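Initiator protein NS1 (PDB 4KW3) probably binds and unwinds the viral replication origin and nicks one DNA strand, through this N-terminal nuclease domain, to start rolling-circle replication. Local coordinates at residues 79-84 against 143-148. Numbering follows the deposited sequence.
Sequences CKAVYM and AEIIQR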
loop_
_atom_site.group_PDB
_atom_site.type_symbol
_atom_site.label_atom_id
_atom_site.label_comp_id
_atom_site.label_asym_id
_atom_site.label_seq_id
_atom_site.Cartn_x
_atom_site.Cartn_y
_atom_site.Cartn_z
ATOM N N CYS A 79 -3.136 -2.196 -2.567
ATOM C CA CYS A 79 -3.341 -1.716 -1.226
ATOM C C CYS A 79 -4.543 -2.402 -0.540
ATOM O O CYS A 79 -4.453 -2.761 0.624
ATOM C CB CYS A 79 -3.489 -0.191 -1.277
ATOM S SG CYS A 79 -3.523 0.605 0.306
ATOM N N LYS A 80 -5.659 -2.584 -1.247
ATOM C CA LYS A 80 -6.794 -3.333 -0.688
ATOM C C LYS A 80 -6.435 -4.803 -0.437
ATOM O O LYS A 80 -6.872 -5.394 0.548
ATOM C CB LYS A 80 -8.015 -3.265 -1.604
ATOM C CG LYS A 80 -8.546 -1.855 -1.847
ATOM C CD LYS A 80 -9.602 -1.839 -2.951
ATOM C CE LYS A 80 -9.919 -0.434 -3.408
ATOM N NZ LYS A 80 -10.982 -0.451 -4.466
ATOM N N ALA A 81 -5.657 -5.386 -1.350
ATOM C CA ALA A 81 -5.226 -6.770 -1.237
ATOM C C ALA A 81 -4.440 -6.974 0.062
ATOM O O ALA A 81 -4.740 -7.879 0.854
ATOM C CB ALA A 81 -4.382 -7.162 -2.447
ATOM N N VAL A 82 -3.440 -6.119 0.268
ATOM C CA VAL A 82 -2.614 -6.166 1.462
ATOM C C VAL A 82 -3.446 -5.980 2.739
ATOM O O VAL A 82 -3.260 -6.714 3.719
ATOM C CB VAL A 82 -1.469 -5.118 1.388
ATOM C CG1 VAL A 82 -0.741 -5.023 2.704
ATOM C CG2 VAL A 82 -0.485 -5.483 0.283
ATOM N N TYR A 83 -4.383 -5.032 2.709
ATOM C CA TYR A 83 -5.303 -4.819 3.827
ATOM C C TYR A 83 -6.123 -6.092 4.144
ATOM O O TYR A 83 -6.197 -6.531 5.300
ATOM C CB TYR A 83 -6.241 -3.624 3.575
ATOM C CG TYR A 83 -7.207 -3.401 4.717
ATOM C CD1 TYR A 83 -8.424 -4.065 4.767
ATOM C CD2 TYR A 83 -6.883 -2.556 5.768
ATOM C CE1 TYR A 83 -9.283 -3.897 5.836
ATOM C CE2 TYR A 83 -7.737 -2.379 6.832
ATOM C CZ TYR A 83 -8.931 -3.046 6.858
ATOM O OH TYR A 83 -9.781 -2.864 7.918
ATOM N N MET A 84 -6.773 -6.657 3.133
ATOM C CA MET A 84 -7.460 -7.928 3.331
ATOM C C MET A 84 -6.542 -9.019 3.931
ATOM O O MET A 84 -6.939 -9.723 4.868
ATOM C CB MET A 84 -8.107 -8.409 2.030
ATOM C CG MET A 84 -9.346 -7.571 1.631
ATOM S SD MET A 84 -10.211 -8.194 0.166
ATOM C CE MET A 84 -9.053 -7.816 -1.143
ATOM N N ALA A 143 -1.368 -14.597 -1.639
ATOM C CA ALA A 143 -2.609 -15.317 -1.932
ATOM C C ALA A 143 -3.686 -14.358 -2.460
ATOM O O ALA A 143 -4.378 -14.682 -3.429
ATOM C CB ALA A 143 -3.100 -16.090 -0.727
ATOM N N GLU A 144 -3.817 -13.189 -1.826
ATOM C CA GLU A 144 -4.778 -12.170 -2.255
ATOM C C GLU A 144 -4.494 -11.577 -3.645
ATOM O O GLU A 144 -5.407 -11.427 -4.460
ATOM C CB GLU A 144 -4.842 -11.026 -1.246
ATOM C CG GLU A 144 -5.521 -11.382 0.029
ATOM C CD GLU A 144 -7.030 -11.484 -0.109
ATOM O OE1 GLU A 144 -7.572 -11.086 -1.169
ATOM O OE2 GLU A 144 -7.669 -11.970 0.852
ATOM N N ILE A 145 -3.231 -11.245 -3.890
ATOM C CA ILE A 145 -2.784 -10.737 -5.176
ATOM C C ILE A 145 -3.034 -11.761 -6.291
ATOM O O ILE A 145 -3.642 -11.449 -7.310
ATOM C CB ILE A 145 -1.278 -10.412 -5.135
ATOM C CG1 ILE A 145 -1.004 -9.256 -4.172
ATOM C CG2 ILE A 145 -0.764 -10.102 -6.526
ATOM C CD1 ILE A 145 0.465 -8.961 -3.952
ATOM N N ILE A 146 -2.583 -12.990 -6.065
ATOM C CA ILE A 146 -2.755 -14.076 -7.016
ATOM C C ILE A 146 -4.224 -14.265 -7.384
ATOM O O ILE A 146 -4.558 -14.431 -8.562
ATOM C CB ILE A 146 -2.144 -15.380 -6.440
ATOM C CG1 ILE A 146 -0.619 -15.319 -6.551
ATOM C CG2 ILE A 146 -2.694 -16.642 -7.133
ATOM C CD1 ILE A 146 0.095 -16.338 -5.670
ATOM N N GLN A 147 -5.089 -14.229 -6.374
ATOM C CA GLN A 147 -6.530 -14.361 -6.579
ATOM C C GLN A 147 -7.089 -13.213 -7.439
ATOM O O GLN A 147 -7.984 -13.416 -8.276
ATOM C CB GLN A 147 -7.255 -14.458 -5.236
ATOM C CG GLN A 147 -8.741 -14.223 -5.318
ATOM C CD GLN A 147 -9.546 -15.404 -4.863
ATOM O OE1 GLN A 147 -10.379 -15.276 -3.967
ATOM N NE2 GLN A 147 -9.317 -16.569 -5.478
ATOM N N ARG A 148 -6.575 -12.009 -7.205
ATOM C CA ARG A 148 -6.997 -10.835 -7.953
ATOM C C ARG A 148 -6.554 -10.959 -9.415
ATOM O O ARG A 148 -7.320 -10.628 -10.333
ATOM C CB ARG A 148 -6.441 -9.553 -7.320
ATOM C CG ARG A 148 -6.776 -8.328 -8.110
ATOM C CD ARG A 148 -8.260 -8.008 -8.045
ATOM N NE ARG A 148 -8.693 -7.354 -9.280
ATOM C CZ ARG A 148 -9.499 -6.297 -9.346
ATOM N NH1 ARG A 148 -9.952 -5.717 -8.239
ATOM N NH2 ARG A 148 -9.830 -5.803 -10.535
#
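In the origin-recognition/nickase domain of NS1, helix 74-94 lies on the central sheet and helix 134-149 packs on its outer side, A81 of the inner helix meeting E144 and I145 of the outer one. The segments run roughly antiparallel, their N-to-C directions 134° apart and their axes 8.9 Å apart at closest approach. The small A81 lets the backbones come close, its CB 4.1 Å from E144 CB. I145 CG1 adds an apolar touch on the buried side, 4.3 Å from A81 CB. E144 CG passes 3.7 Å from the carbonyl oxygen A81 O. A bend at chi2 (-74°) folds the E144 carboxylate over toward M84, whose side chain it crosses at about a right angle, with E144 OE2 3.8 Å from M84 CB. No hydrogen bond joins the segments; A81 and I145 make the buried apolar part, and the E144 carboxylate lies against the exposed M84. Behind the inner helix, C79 and V82 rest on V105 of strand 101-109; behind the outer, I145 and I146 rest on L169 of helix 160-177. On the exposed side, the M84 chain, bent at chi3 (-70°), brings CE to 3.6 Å from E144 OE1.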